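Local coordinates for Lmo1076 protein (Listeria monocytogenes serovar 1/2a, PDB 3FI7) that hydrolyses peptidoglycan as the autolysin Auto, a virulence-associated N-acetylglucosaminidase of family GH73, of which this chain is the catalytic domain, at residues Q30-N35 and Y177-Y182; M55-A59 and L120-A124; K47-Y51 and A124-R128. All blocks are in the same frame, centred on the assembly; numbering follows the deposited sequence. Where two conformers were deposited one is given.

The three contacts tie the helices of the lysozyme-like catalytic domain together. Along the chain, contact 1 spans the longest interval, joining the start of helix 29-47 to the turn after helix 166-176; the other two lie within it and both end on helix 116-129. Contact 2 brings that helix against helix 52-63 about 4 Å from the molecule's centre, and contact 3 brings its next turn against the 47-51 connection, with Ala124 common to both. Their centres are about 9 Å apart. The centres of contacts 1 and 2 are about 13 Å apart, and Ile34 touches Ile56 between them, whereas contacts 1 and 3 do not meet. Helix 52-63 links contacts 1 and 2; helix 116-129 links 2 and 3.

Contact 1. Residues Q30-N35 and Y177-Y182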
ATOM      1  N   GLN A  30     -10.686   7.377   2.581  1.00 28.65           N
ATOM      2  CA  GLN A  30     -10.087   6.041   2.463  1.00 30.65           C
ATOM      3  C   GLN A  30     -10.244   5.501   1.043  1.00 34.42           C
ATOM      4  O   GLN A  30      -9.283   5.019   0.429  1.00 30.50           O
ATOM      5  CB  GLN A  30     -10.718   5.041   3.450  1.00 29.52           C
ATOM      6  CG  GLN A  30     -10.534   5.352   4.939  1.00 31.11           C
ATOM      7  CD  GLN A  30     -11.647   6.212   5.529  1.00 32.63           C
ATOM      8  OE1 GLN A  30     -12.114   7.165   4.907  1.00 33.45           O
ATOM      9  NE2 GLN A  30     -12.061   5.886   6.747  1.00 34.65           N
ATOM     10  N   GLN A  31     -11.466   5.580   0.529  1.00 30.80           N
ATOM     11  CA  GLN A  31     -11.785   5.056  -0.796  1.00 32.04           C
ATOM     12  C   GLN A  31     -11.090   5.903  -1.860  1.00 29.44           C
ATOM     13  O   GLN A  31     -10.593   5.388  -2.863  1.00 32.21           O
ATOM     14  CB  GLN A  31     -13.303   5.047  -1.018  1.00 28.05           C
ATOM     15  CG  GLN A  31     -13.745   4.432  -2.341  1.00 32.04           C
ATOM     16  CD  GLN A  31     -13.451   2.942  -2.419  1.00 36.59           C
ATOM     17  OE1 GLN A  31     -13.889   2.159  -1.571  1.00 33.29           O
ATOM     18  NE2 GLN A  31     -12.704   2.546  -3.438  1.00 28.80           N
ATOM     19  N   THR A  32     -11.036   7.207  -1.617  1.00 27.83           N
ATOM     20  CA  THR A  32     -10.371   8.119  -2.541  1.00 30.68           C
ATOM     21  C   THR A  32      -8.880   7.805  -2.629  1.00 34.17           C
ATOM     22  O   THR A  32      -8.284   7.860  -3.713  1.00 34.05           O
ATOM     23  CB  THR A  32     -10.589   9.573  -2.124  1.00 34.45           C
ATOM     24  OG1 THR A  32     -11.967   9.901  -2.314  1.00 39.35           O
ATOM     25  CG2 THR A  32      -9.704  10.532  -2.939  1.00 26.69           C
ATOM     26  N   PHE A  33      -8.280   7.451  -1.497  1.00 29.58           N
ATOM     27  CA  PHE A  33      -6.877   7.054  -1.507  1.00 34.41           C
ATOM     28  C   PHE A  33      -6.671   5.795  -2.352  1.00 32.04           C
ATOM     29  O   PHE A  33      -5.808   5.764  -3.227  1.00 32.70           O
ATOM     30  CB  PHE A  33      -6.333   6.839  -0.090  1.00 35.22           C
ATOM     31  CG  PHE A  33      -4.955   6.252  -0.070  1.00 35.84           C
ATOM     32  CD1 PHE A  33      -4.772   4.895   0.125  1.00 30.38           C
ATOM     33  CD2 PHE A  33      -3.841   7.054  -0.299  1.00 33.39           C
ATOM     34  CE1 PHE A  33      -3.494   4.346   0.130  1.00 35.96           C
ATOM     35  CE2 PHE A  33      -2.564   6.510  -0.300  1.00 32.65           C
ATOM     36  CZ  PHE A  33      -2.391   5.156  -0.084  1.00 28.10           C
ATOM     37  N   ILE A  34      -7.462   4.759  -2.095  1.00 31.58           N
ATOM     38  CA  ILE A  34      -7.409   3.561  -2.931  1.00 29.74           C
ATOM     39  C   ILE A  34      -7.597   3.908  -4.416  1.00 30.85           C
ATOM     40  O   ILE A  34      -6.801   3.500  -5.254  1.00 30.81           O
ATOM     41  CB  ILE A  34      -8.454   2.531  -2.502  1.00 28.29           C
ATOM     42  CG1 ILE A  34      -8.066   1.916  -1.153  1.00 32.12           C
ATOM     43  CG2 ILE A  34      -8.617   1.456  -3.574  1.00 23.29           C
ATOM     44  CD1 ILE A  34      -9.258   1.405  -0.345  1.00 30.36           C
ATOM     45  N   ASN A  35      -8.636   4.682  -4.731  1.00 31.39           N
ATOM     46  CA  ASN A  35      -8.915   5.045  -6.119  1.00 29.03           C
ATOM     47  C   ASN A  35      -7.716   5.723  -6.774  1.00 35.07           C
ATOM     48  O   ASN A  35      -7.491   5.564  -7.962  1.00 33.20           O
ATOM     49  CB  ASN A  35     -10.139   5.963  -6.217  1.00 25.08           C
ATOM     50  CG  ASN A  35     -11.421   5.299  -5.724  1.00 26.77           C
ATOM     51  OD1 ASN A  35     -11.493   4.076  -5.579  1.00 26.35           O
ATOM     52  ND2 ASN A  35     -12.435   6.111  -5.455  1.00 28.58           N
ATOM     53  N   TYR A 177     -12.418  -3.459   1.775  1.00 31.33           N
ATOM     54  CA  TYR A 177     -12.531  -2.616   0.585  1.00 30.50           C
ATOM     55  C   TYR A 177     -12.562  -3.415  -0.731  1.00 32.33           C
ATOM     56  O   TYR A 177     -12.416  -2.830  -1.810  1.00 32.14           O
ATOM     57  CB  TYR A 177     -11.432  -1.534   0.578  1.00 30.27           C
ATOM     58  CG  TYR A 177     -11.615  -0.537   1.698  1.00 32.40           C
ATOM     59  CD1 TYR A 177     -12.280   0.667   1.483  1.00 29.64           C
ATOM     60  CD2 TYR A 177     -11.169  -0.817   2.986  1.00 30.35           C
ATOM     61  CE1 TYR A 177     -12.474   1.576   2.512  1.00 28.30           C
ATOM     62  CE2 TYR A 177     -11.361   0.088   4.025  1.00 30.54           C
ATOM     63  CZ  TYR A 177     -12.014   1.277   3.785  1.00 32.29           C
ATOM     64  OH  TYR A 177     -12.214   2.168   4.817  1.00 30.55           O
ATOM     65  N   ASN A 178     -12.782  -4.732  -0.628  1.00 30.90           N
ATOM     66  CA  ASN A 178     -12.748  -5.656  -1.772  0.50 30.83           C
ATOM     67  C   ASN A 178     -11.579  -5.362  -2.708  1.00 36.03           C
ATOM     68  O   ASN A 178     -11.749  -5.162  -3.913  1.00 38.81           O
ATOM     69  CB  ASN A 178     -14.075  -5.667  -2.545  0.50 30.26           C
ATOM     70  CG  ASN A 178     -14.258  -6.933  -3.388  0.50 40.54           C
ATOM     71  OD1 ASN A 178     -13.543  -7.922  -3.212  0.50 43.60           O
ATOM     72  ND2 ASN A 178     -15.221  -6.903  -4.304  0.50 40.36           N
ATOM     73  N   LEU A 179     -10.374  -5.355  -2.146  1.00 32.04           N
ATOM     74  CA  LEU A 179      -9.194  -5.039  -2.945  1.00 30.82           C
ATOM     75  C   LEU A 179      -8.841  -6.133  -3.963  1.00 29.88           C
ATOM     76  O   LEU A 179      -8.063  -5.892  -4.881  1.00 31.93           O
ATOM     77  CB  LEU A 179      -8.002  -4.684  -2.052  1.00 32.38           C
ATOM     78  CG  LEU A 179      -8.250  -3.482  -1.131  1.00 32.41           C
ATOM     79  CD1 LEU A 179      -7.004  -3.164  -0.292  1.00 25.17           C
ATOM     80  CD2 LEU A 179      -8.686  -2.259  -1.950  1.00 22.02           C
ATOM     81  N   THR A 180      -9.422  -7.322  -3.817  1.00 27.65           N
ATOM     82  CA  THR A 180      -9.169  -8.384  -4.796  1.00 35.10           C
ATOM     83  C   THR A 180      -9.737  -8.070  -6.187  1.00 33.46           C
ATOM     84  O   THR A 180      -9.339  -8.691  -7.165  1.00 38.08           O
ATOM     85  CB  THR A 180      -9.664  -9.774  -4.327  1.00 35.83           C
ATOM     86  OG1 THR A 180     -11.032  -9.688  -3.926  1.00 40.55           O
ATOM     87  CG2 THR A 180      -8.835 -10.273  -3.152  1.00 35.18           C
ATOM     88  N   GLN A 181     -10.646  -7.102  -6.274  1.00 27.98           N
ATOM     89  CA  GLN A 181     -11.183  -6.680  -7.569  1.00 37.61           C
ATOM     90  C   GLN A 181     -10.042  -6.268  -8.497  1.00 37.35           C
ATOM     91  O   GLN A 181     -10.157  -6.356  -9.717  1.00 34.17           O
ATOM     92  CB  GLN A 181     -12.173  -5.514  -7.412  1.00 29.95           C
ATOM     93  CG  GLN A 181     -11.509  -4.148  -7.175  1.00 33.60           C
ATOM     94  CD  GLN A 181     -12.520  -3.056  -6.855  1.00 40.98           C
ATOM     95  OE1 GLN A 181     -12.987  -2.338  -7.749  1.00 30.02           O
ATOM     96  NE2 GLN A 181     -12.875  -2.934  -5.575  1.00 30.36           N
ATOM     97  N   TYR A 182      -8.936  -5.829  -7.908  1.00 35.08           N
ATOM     98  CA  TYR A 182      -7.801  -5.336  -8.684  1.00 26.79           C
ATOM     99  C   TYR A 182      -6.828  -6.445  -9.083  1.00 32.65           C
ATOM    100  O   TYR A 182      -5.931  -6.214  -9.887  1.00 31.85           O
ATOM    101  CB  TYR A 182      -7.061  -4.232  -7.913  1.00 25.76           C
ATOM    102  CG  TYR A 182      -7.945  -3.062  -7.525  1.00 28.27           C
ATOM    103  CD1 TYR A 182      -8.459  -2.195  -8.496  1.00 28.71           C
ATOM    104  CD2 TYR A 182      -8.278  -2.831  -6.198  1.00 27.42           C
ATOM    105  CE1 TYR A 182      -9.279  -1.125  -8.148  1.00 27.11           C
ATOM    106  CE2 TYR A 182      -9.113  -1.766  -5.835  1.00 23.43           C
ATOM    107  CZ  TYR A 182      -9.601  -0.917  -6.815  1.00 31.61           C
ATOM    108  OH  TYR A 182     -10.420   0.125  -6.460  1.00 31.03           O
TER
HETATM  109  O   HOH W   1     -14.363  -0.550  -1.784  1.00 30.71           O
HETATM  110  O   HOH W   2     -11.856  -0.292  -3.684  1.00 48.29           O
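A Schellman motif ends helix 166-176, with Asn178 as its positive-phi C-prime residue; Tyr177, just before Asn178, and the 3-10 turn 179-182 after it pack on the first turns of helix 29-47. Ile34 is the apolar centre: its CD1 lies 3.6 Å from Tyr177 CD1 and also meets Leu179 CD2, while its branch CG2 reaches Tyr182 OH at 3.7 Å, crossing that side chain nearly at a right angle. At the far end of the Tyr177 ring, OH rests 3.5 Å from Gln30 CB. Gln31 bends at chi2 (66°), which brings its amide toward the 177-182 turn, with OE1 at the edge of the Tyr177 ring, near its plane. No direct hydrogen bond joins the two segments; two waters do so instead. One donates to Gln31 OE1 (2.8 Å) and Tyr177 O; the other accepts from Gln31 NE2, donates to Tyr177 O and is also hydrogen-bonded to Tyr182 OH. The Gln31 amide is further fixed by NE2 donating to Asn35 OD1 (2.9 Å, 164°), so both its ends are held. Trp65 touches Gln30 and Ile34 and meets the Tyr177 ring, and helix 52-63 lies against Leu179 through Ser53 and against Tyr182 through Ile56.

Contact 2. Residues M55-A59 and L120-A124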
ATOM      1  N   MET A  55      -0.404  -4.788  -2.379  1.00 26.46           N
ATOM      2  CA  MET A  55       0.296  -3.506  -2.500  1.00 35.50           C
ATOM      3  C   MET A  55      -0.560  -2.318  -2.046  1.00 36.92           C
ATOM      4  O   MET A  55      -0.081  -1.412  -1.355  1.00 33.94           O
ATOM      5  CB  MET A  55       0.763  -3.274  -3.940  1.00 32.26           C
ATOM      6  CG  MET A  55       1.488  -1.938  -4.116  1.00 41.89           C
ATOM      7  SD  MET A  55       2.012  -1.584  -5.814  1.00 49.30           S
ATOM      8  CE  MET A  55       3.583  -2.441  -5.867  1.00 40.01           C
ATOM      9  N   ILE A  56      -1.826  -2.318  -2.450  1.00 28.19           N
ATOM     10  CA  ILE A  56      -2.720  -1.229  -2.094  1.00 31.28           C
ATOM     11  C   ILE A  56      -2.962  -1.252  -0.587  1.00 29.11           C
ATOM     12  O   ILE A  56      -2.938  -0.214   0.060  1.00 34.84           O
ATOM     13  CB  ILE A  56      -4.057  -1.310  -2.871  1.00 29.04           C
ATOM     14  CG1 ILE A  56      -3.816  -1.084  -4.365  1.00 30.14           C
ATOM     15  CG2 ILE A  56      -5.052  -0.303  -2.333  1.00 26.31           C
ATOM     16  CD1 ILE A  56      -4.903  -1.665  -5.262  1.00 33.90           C
ATOM     17  N   ALA A  57      -3.177  -2.439  -0.029  1.00 29.81           N
ATOM     18  CA  ALA A  57      -3.368  -2.561   1.419  1.00 31.94           C
ATOM     19  C   ALA A  57      -2.124  -2.102   2.184  1.00 33.62           C
ATOM     20  O   ALA A  57      -2.230  -1.395   3.184  1.00 33.45           O
ATOM     21  CB  ALA A  57      -3.724  -3.980   1.793  1.00 28.97           C
ATOM     22  N   GLN A  58      -0.946  -2.490   1.707  1.00 30.15           N
ATOM     23  CA  GLN A  58       0.292  -2.037   2.333  1.00 31.37           C
ATOM     24  C   GLN A  58       0.422  -0.527   2.270  1.00 33.48           C
ATOM     25  O   GLN A  58       0.794   0.104   3.259  1.00 33.14           O
ATOM     26  CB  GLN A  58       1.523  -2.682   1.689  1.00 29.29           C
ATOM     27  CG  GLN A  58       1.887  -4.020   2.269  1.00 29.09           C
ATOM     28  CD  GLN A  58       3.329  -4.390   1.987  1.00 38.61           C
ATOM     29  OE1 GLN A  58       3.699  -4.655   0.844  1.00 36.91           O
ATOM     30  NE2 GLN A  58       4.155  -4.415   3.031  1.00 33.06           N
ATOM     31  N   ALA A  59       0.107   0.057   1.114  1.00 33.17           N
ATOM     32  CA  ALA A  59       0.247   1.501   0.962  1.00 32.94           C
ATOM     33  C   ALA A  59      -0.665   2.239   1.923  1.00 31.30           C
ATOM     34  O   ALA A  59      -0.254   3.232   2.510  1.00 34.27           O
ATOM     35  CB  ALA A  59      -0.017   1.939  -0.462  1.00 26.76           C
ATOM     36  N   LEU A 120       5.355   3.479  -5.035  1.00 32.30           N
ATOM     37  CA  LEU A 120       4.803   2.139  -5.244  1.00 35.74           C
ATOM     38  C   LEU A 120       5.813   1.228  -5.943  1.00 37.44           C
ATOM     39  O   LEU A 120       5.957   0.058  -5.590  1.00 38.72           O
ATOM     40  CB  LEU A 120       3.501   2.193  -6.047  1.00 28.33           C
ATOM     41  CG  LEU A 120       2.337   2.902  -5.349  1.00 37.26           C
ATOM     42  CD1 LEU A 120       1.294   3.380  -6.363  1.00 34.68           C
ATOM     43  CD2 LEU A 120       1.706   2.007  -4.273  1.00 28.21           C
ATOM     44  N   GLU A 121       6.520   1.764  -6.929  1.00 36.35           N
ATOM     45  CA  GLU A 121       7.488   0.956  -7.660  1.00 40.69           C
ATOM     46  C   GLU A 121       8.633   0.479  -6.752  1.00 41.76           C
ATOM     47  O   GLU A 121       9.100  -0.656  -6.882  1.00 39.78           O
ATOM     48  CB  GLU A 121       8.027   1.696  -8.888  1.00 33.46           C
ATOM     49  CG  GLU A 121       9.029   0.869  -9.692  1.00 42.26           C
ATOM     50  CD  GLU A 121       9.018   1.189 -11.181  1.00 59.12           C
ATOM     51  OE1 GLU A 121       8.579   2.301 -11.552  1.00 63.90           O
ATOM     52  OE2 GLU A 121       9.450   0.323 -11.981  1.00 58.29           O
ATOM     53  N   ASP A 122       9.072   1.341  -5.836  1.00 35.59           N
ATOM     54  CA  ASP A 122      10.078   0.945  -4.853  1.00 36.98           C
ATOM     55  C   ASP A 122       9.612  -0.233  -4.009  1.00 35.89           C
ATOM     56  O   ASP A 122      10.392  -1.143  -3.743  1.00 40.68           O
ATOM     57  CB  ASP A 122      10.489   2.115  -3.949  1.00 47.42           C
ATOM     58  CG  ASP A 122      11.899   2.625  -4.250  1.00 78.30           C
ATOM     59  OD1 ASP A 122      12.526   3.202  -3.330  1.00 88.13           O
ATOM     60  OD2 ASP A 122      12.384   2.444  -5.395  1.00 79.46           O
ATOM     61  N   ASN A 123       8.345  -0.211  -3.591  1.00 31.72           N
ATOM     62  CA  ASN A 123       7.775  -1.316  -2.825  1.00 34.26           C
ATOM     63  C   ASN A 123       7.787  -2.594  -3.655  1.00 39.81           C
ATOM     64  O   ASN A 123       8.129  -3.665  -3.154  1.00 46.77           O
ATOM     65  CB  ASN A 123       6.356  -0.976  -2.333  1.00 26.86           C
ATOM     66  CG  ASN A 123       5.584  -2.199  -1.831  1.00 35.66           C
ATOM     67  OD1 ASN A 123       4.783  -2.785  -2.562  1.00 41.08           O
ATOM     68  ND2 ASN A 123       5.808  -2.573  -0.581  1.00 35.77           N
ATOM     69  N   ALA A 124       7.434  -2.473  -4.932  1.00 31.70           N
ATOM     70  CA  ALA A 124       7.428  -3.628  -5.834  1.00 41.13           C
ATOM     71  C   ALA A 124       8.841  -4.186  -6.024  1.00 41.05           C
ATOM     72  O   ALA A 124       9.045  -5.396  -6.022  1.00 37.42           O
ATOM     73  CB  ALA A 124       6.822  -3.255  -7.178  1.00 34.18           C
TER
HETATM   74  O   HOH W   3       3.008  -4.908  -1.740  1.00 37.12           O
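Met55 on helix 52-63 reaches across to Leu120, Asn123 and Ala124 on helix 116-129 in a buried helix pair of the lysozyme-like domain. The short axis segments stand 11.1 Å apart at an angle of 117°; at this distance the gap is bridged mainly by side chains, Met55 above all. The tight part lies around the thioether. With CG anti to the backbone N (chi1 179°), the Met55 chain runs straight out from its helix and bends only at chi3, which sets CE 3.6 Å from Ala124 CB. The same methyl also lies against Leu120 O and Asn123 OD1. SD itself packs 3.9 Å from Leu120 CD2, which meets Ala59 CB more distantly, at 4.2 Å.

The other side is looser and polar, though still buried. Asn123 ND2 donates to Gln58 OE1 over a long 3.3 Å, fairly straight at the hydrogen. The acceptor lies near the Asn123 amide plane, but the donor sits well above the carbonyl plane of Gln58, away from its lone pairs, and the two amides are turned 68° against each other. A water fills out this side, donating to Gln58 OE1 at 2.7 Å and to Asn123 OD1. Gln58 OE1 thus receives both the amide and the water, while its NE2 is held by Tyr166 OH, which fixes which way round the amide lies. Outside the pair, helix 29-47 packs on the apolar side, with Leu44 on Leu120, Cys45 on Met55 and Ile37 on Ala59, and helix 166-176 meets Gln58 through Leu170.

Contact 3. Residues K47-Y51 and A124-R128; sequences KYNLY and AKKLR
Arg128 of helix 116-129 grips the backbone of the Schellman motif that ends helix 29-47, where Asn49 is the positive-phi C-prime residue. NE and NH2 come side-on to a single acceptor, Tyr48 O, NE at 3.0 Å and NH2 at 3.1 Å. Both approach from the same face of the carbonyl, tilted from its plane, and the N-H angles are bent (144° for NE). NH2 also makes a weak bond to Asn49 O at 3.2 Å. The arginine chain folds back at chi2 and chi3, near +60° in each, and this curl lays the guanidinium beside the turn, its plane only 19° from that of the Tyr48 ring.

That ring makes the apolar half of the contact. Ala124 CB sits over one face in a CH-pi contact, 4.1 Å from the centroid, while Arg128 CG lies in the ring plane at the edge. Leu50, whose N closes the motif, places CD1 against Ala124 CA and Leu127 CB.

Further out, Glu144 pairs with Arg128 NH1 in a salt bridge and Trp142 makes a cation-pi contact with the same guanidinium; both restrict where the guanidinium can lie. Glu121 OE2 accepts a hydrogen bond from Tyr48 OH and forms a salt bridge with Lys47 NZ, tying the end of helix 29-47 to helix 116-129 at the ring's other end. There, Lys125 CG lies 3.7 Å from Tyr48 OH.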
ATOM      1  N   LYS A  47       3.895  -6.037 -13.908  1.00 41.19           N
ATOM      2  CA  LYS A  47       5.299  -6.012 -14.302  1.00 42.67           C
ATOM      3  C   LYS A  47       6.205  -6.812 -13.348  1.00 45.41           C
ATOM      4  O   LYS A  47       7.155  -7.451 -13.784  1.00 51.25           O
ATOM      5  CB  LYS A  47       5.768  -4.563 -14.404  1.00 38.62           C
ATOM      6  CG  LYS A  47       7.246  -4.382 -14.641  1.00 49.50           C
ATOM      7  CD  LYS A  47       7.565  -2.903 -14.751  1.00 56.32           C
ATOM      8  CE  LYS A  47       9.056  -2.655 -14.809  1.00 59.89           C
ATOM      9  NZ  LYS A  47       9.337  -1.191 -14.854  1.00 65.84           N
ATOM     10  N   TYR A  48       5.901  -6.782 -12.052  1.00 42.10           N
ATOM     11  CA  TYR A  48       6.705  -7.489 -11.053  1.00 43.26           C
ATOM     12  C   TYR A  48       6.036  -8.754 -10.507  1.00 46.21           C
ATOM     13  O   TYR A  48       6.519  -9.338  -9.537  1.00 48.19           O
ATOM     14  CB  TYR A  48       7.056  -6.555  -9.892  1.00 40.93           C
ATOM     15  CG  TYR A  48       7.951  -5.407 -10.287  1.00 45.16           C
ATOM     16  CD1 TYR A  48       9.334  -5.526 -10.229  1.00 45.49           C
ATOM     17  CD2 TYR A  48       7.415  -4.207 -10.727  1.00 39.87           C
ATOM     18  CE1 TYR A  48      10.156  -4.479 -10.593  1.00 44.16           C
ATOM     19  CE2 TYR A  48       8.228  -3.157 -11.097  1.00 40.84           C
ATOM     20  CZ  TYR A  48       9.598  -3.296 -11.028  1.00 49.29           C
ATOM     21  OH  TYR A  48      10.410  -2.244 -11.395  1.00 50.33           O
ATOM     22  N   ASN A  49       4.934  -9.166 -11.134  1.00 48.29           N
ATOM     23  CA  ASN A  49       4.153 -10.342 -10.715  1.00 39.40           C
ATOM     24  C   ASN A  49       3.853 -10.444  -9.204  1.00 37.26           C
ATOM     25  O   ASN A  49       4.222 -11.416  -8.547  1.00 38.93           O
ATOM     26  CB  ASN A  49       4.774 -11.643 -11.248  1.00 35.79           C
ATOM     27  CG  ASN A  49       3.756 -12.779 -11.349  1.00 49.39           C
ATOM     28  OD1 ASN A  49       2.575 -12.545 -11.615  1.00 48.40           O
ATOM     29  ND2 ASN A  49       4.210 -14.011 -11.130  1.00 45.24           N
ATOM     30  N   LEU A  50       3.175  -9.430  -8.671  1.00 36.82           N
ATOM     31  CA  LEU A  50       2.765  -9.385  -7.271  1.00 31.67           C
ATOM     32  C   LEU A  50       1.249  -9.179  -7.196  1.00 36.54           C
ATOM     33  O   LEU A  50       0.611  -8.931  -8.220  1.00 37.10           O
ATOM     34  CB  LEU A  50       3.461  -8.222  -6.573  1.00 36.81           C
ATOM     35  CG  LEU A  50       4.983  -8.134  -6.696  1.00 40.93           C
ATOM     36  CD1 LEU A  50       5.489  -6.843  -6.063  1.00 38.13           C
ATOM     37  CD2 LEU A  50       5.630  -9.333  -6.038  1.00 38.03           C
ATOM     38  N   TYR A  51       0.668  -9.277  -6.001  1.00 28.74           N
ATOM     39  CA  TYR A  51      -0.761  -8.953  -5.827  1.00 30.37           C
ATOM     40  C   TYR A  51      -0.986  -7.452  -5.639  1.00 35.20           C
ATOM     41  O   TYR A  51      -0.481  -6.859  -4.681  1.00 38.30           O
ATOM     42  CB  TYR A  51      -1.365  -9.676  -4.615  1.00 31.48           C
ATOM     43  CG  TYR A  51      -1.650 -11.144  -4.811  1.00 39.41           C
ATOM     44  CD1 TYR A  51      -2.803 -11.564  -5.455  1.00 37.40           C
ATOM     45  CD2 TYR A  51      -0.767 -12.119  -4.330  1.00 34.97           C
ATOM     46  CE1 TYR A  51      -3.074 -12.914  -5.632  1.00 37.27           C
ATOM     47  CE2 TYR A  51      -1.026 -13.467  -4.499  1.00 36.46           C
ATOM     48  CZ  TYR A  51      -2.181 -13.861  -5.158  1.00 44.58           C
ATOM     49  OH  TYR A  51      -2.456 -15.201  -5.336  1.00 39.23           O
ATOM     50  N   ALA A 124       7.434  -2.473  -4.932  1.00 31.70           N
ATOM     51  CA  ALA A 124       7.428  -3.628  -5.834  1.00 41.13           C
ATOM     52  C   ALA A 124       8.841  -4.186  -6.024  1.00 41.05           C
ATOM     53  O   ALA A 124       9.045  -5.396  -6.022  1.00 37.42           O
ATOM     54  CB  ALA A 124       6.822  -3.255  -7.178  1.00 34.18           C
ATOM     55  N   LYS A 125       9.810  -3.293  -6.198  1.00 37.61           N
ATOM     56  CA  LYS A 125      11.200  -3.704  -6.352  1.00 44.06           C
ATOM     57  C   LYS A 125      11.687  -4.404  -5.087  1.00 41.54           C
ATOM     58  O   LYS A 125      12.348  -5.438  -5.152  1.00 43.19           O
ATOM     59  CB  LYS A 125      12.092  -2.502  -6.653  1.00 35.63           C
ATOM     60  CG  LYS A 125      12.030  -2.000  -8.086  1.00 42.12           C
ATOM     61  CD  LYS A 125      12.826  -0.710  -8.181  1.00 56.13           C
ATOM     62  CE  LYS A 125      13.093  -0.289  -9.610  1.00 68.02           C
ATOM     63  NZ  LYS A 125      13.881   0.978  -9.619  1.00 73.73           N
ATOM     64  N   LYS A 126      11.348  -3.830  -3.939  1.00 34.44           N
ATOM     65  CA  LYS A 126      11.709  -4.406  -2.655  1.00 39.36           C
ATOM     66  C   LYS A 126      11.226  -5.857  -2.536  1.00 41.19           C
ATOM     67  O   LYS A 126      12.013  -6.748  -2.213  1.00 42.95           O
ATOM     68  CB  LYS A 126      11.144  -3.545  -1.524  1.00 46.06           C
ATOM     69  CG  LYS A 126      11.671  -3.873  -0.137  1.00 63.71           C
ATOM     70  CD  LYS A 126      11.224  -2.807   0.868  1.00 85.36           C
ATOM     71  CE  LYS A 126      11.797  -3.057   2.261  1.00100.93           C
ATOM     72  NZ  LYS A 126      11.369  -2.020   3.249  1.00102.37           N
ATOM     73  N   LEU A 127       9.945  -6.093  -2.808  1.00 34.32           N
ATOM     74  CA  LEU A 127       9.382  -7.441  -2.718  1.00 38.73           C
ATOM     75  C   LEU A 127       9.960  -8.402  -3.746  1.00 44.00           C
ATOM     76  O   LEU A 127      10.290  -9.544  -3.421  1.00 39.15           O
ATOM     77  CB  LEU A 127       7.852  -7.422  -2.844  1.00 28.84           C
ATOM     78  CG  LEU A 127       7.121  -6.738  -1.679  1.00 40.72           C
ATOM     79  CD1 LEU A 127       5.627  -7.035  -1.700  1.00 45.08           C
ATOM     80  CD2 LEU A 127       7.722  -7.160  -0.364  1.00 45.96           C
ATOM     81  N   ARG A 128      10.060  -7.945  -4.991  1.00 42.87           N
ATOM     82  CA  ARG A 128      10.499  -8.810  -6.078  1.00 39.29           C
ATOM     83  C   ARG A 128      12.014  -9.024  -6.065  1.00 47.58           C
ATOM     84  O   ARG A 128      12.478 -10.156  -6.177  1.00 42.34           O
ATOM     85  CB  ARG A 128      10.037  -8.268  -7.437  1.00 40.13           C
ATOM     86  CG  ARG A 128      10.718  -8.926  -8.648  1.00 42.66           C
ATOM     87  CD  ARG A 128      10.485 -10.438  -8.690  1.00 37.35           C
ATOM     88  NE  ARG A 128       9.061 -10.771  -8.693  1.00 40.94           N
ATOM     89  CZ  ARG A 128       8.579 -12.010  -8.688  1.00 43.11           C
ATOM     90  NH1 ARG A 128       9.402 -13.053  -8.674  1.00 47.04           N
ATOM     91  NH2 ARG A 128       7.270 -12.212  -8.699  1.00 40.69           N
TER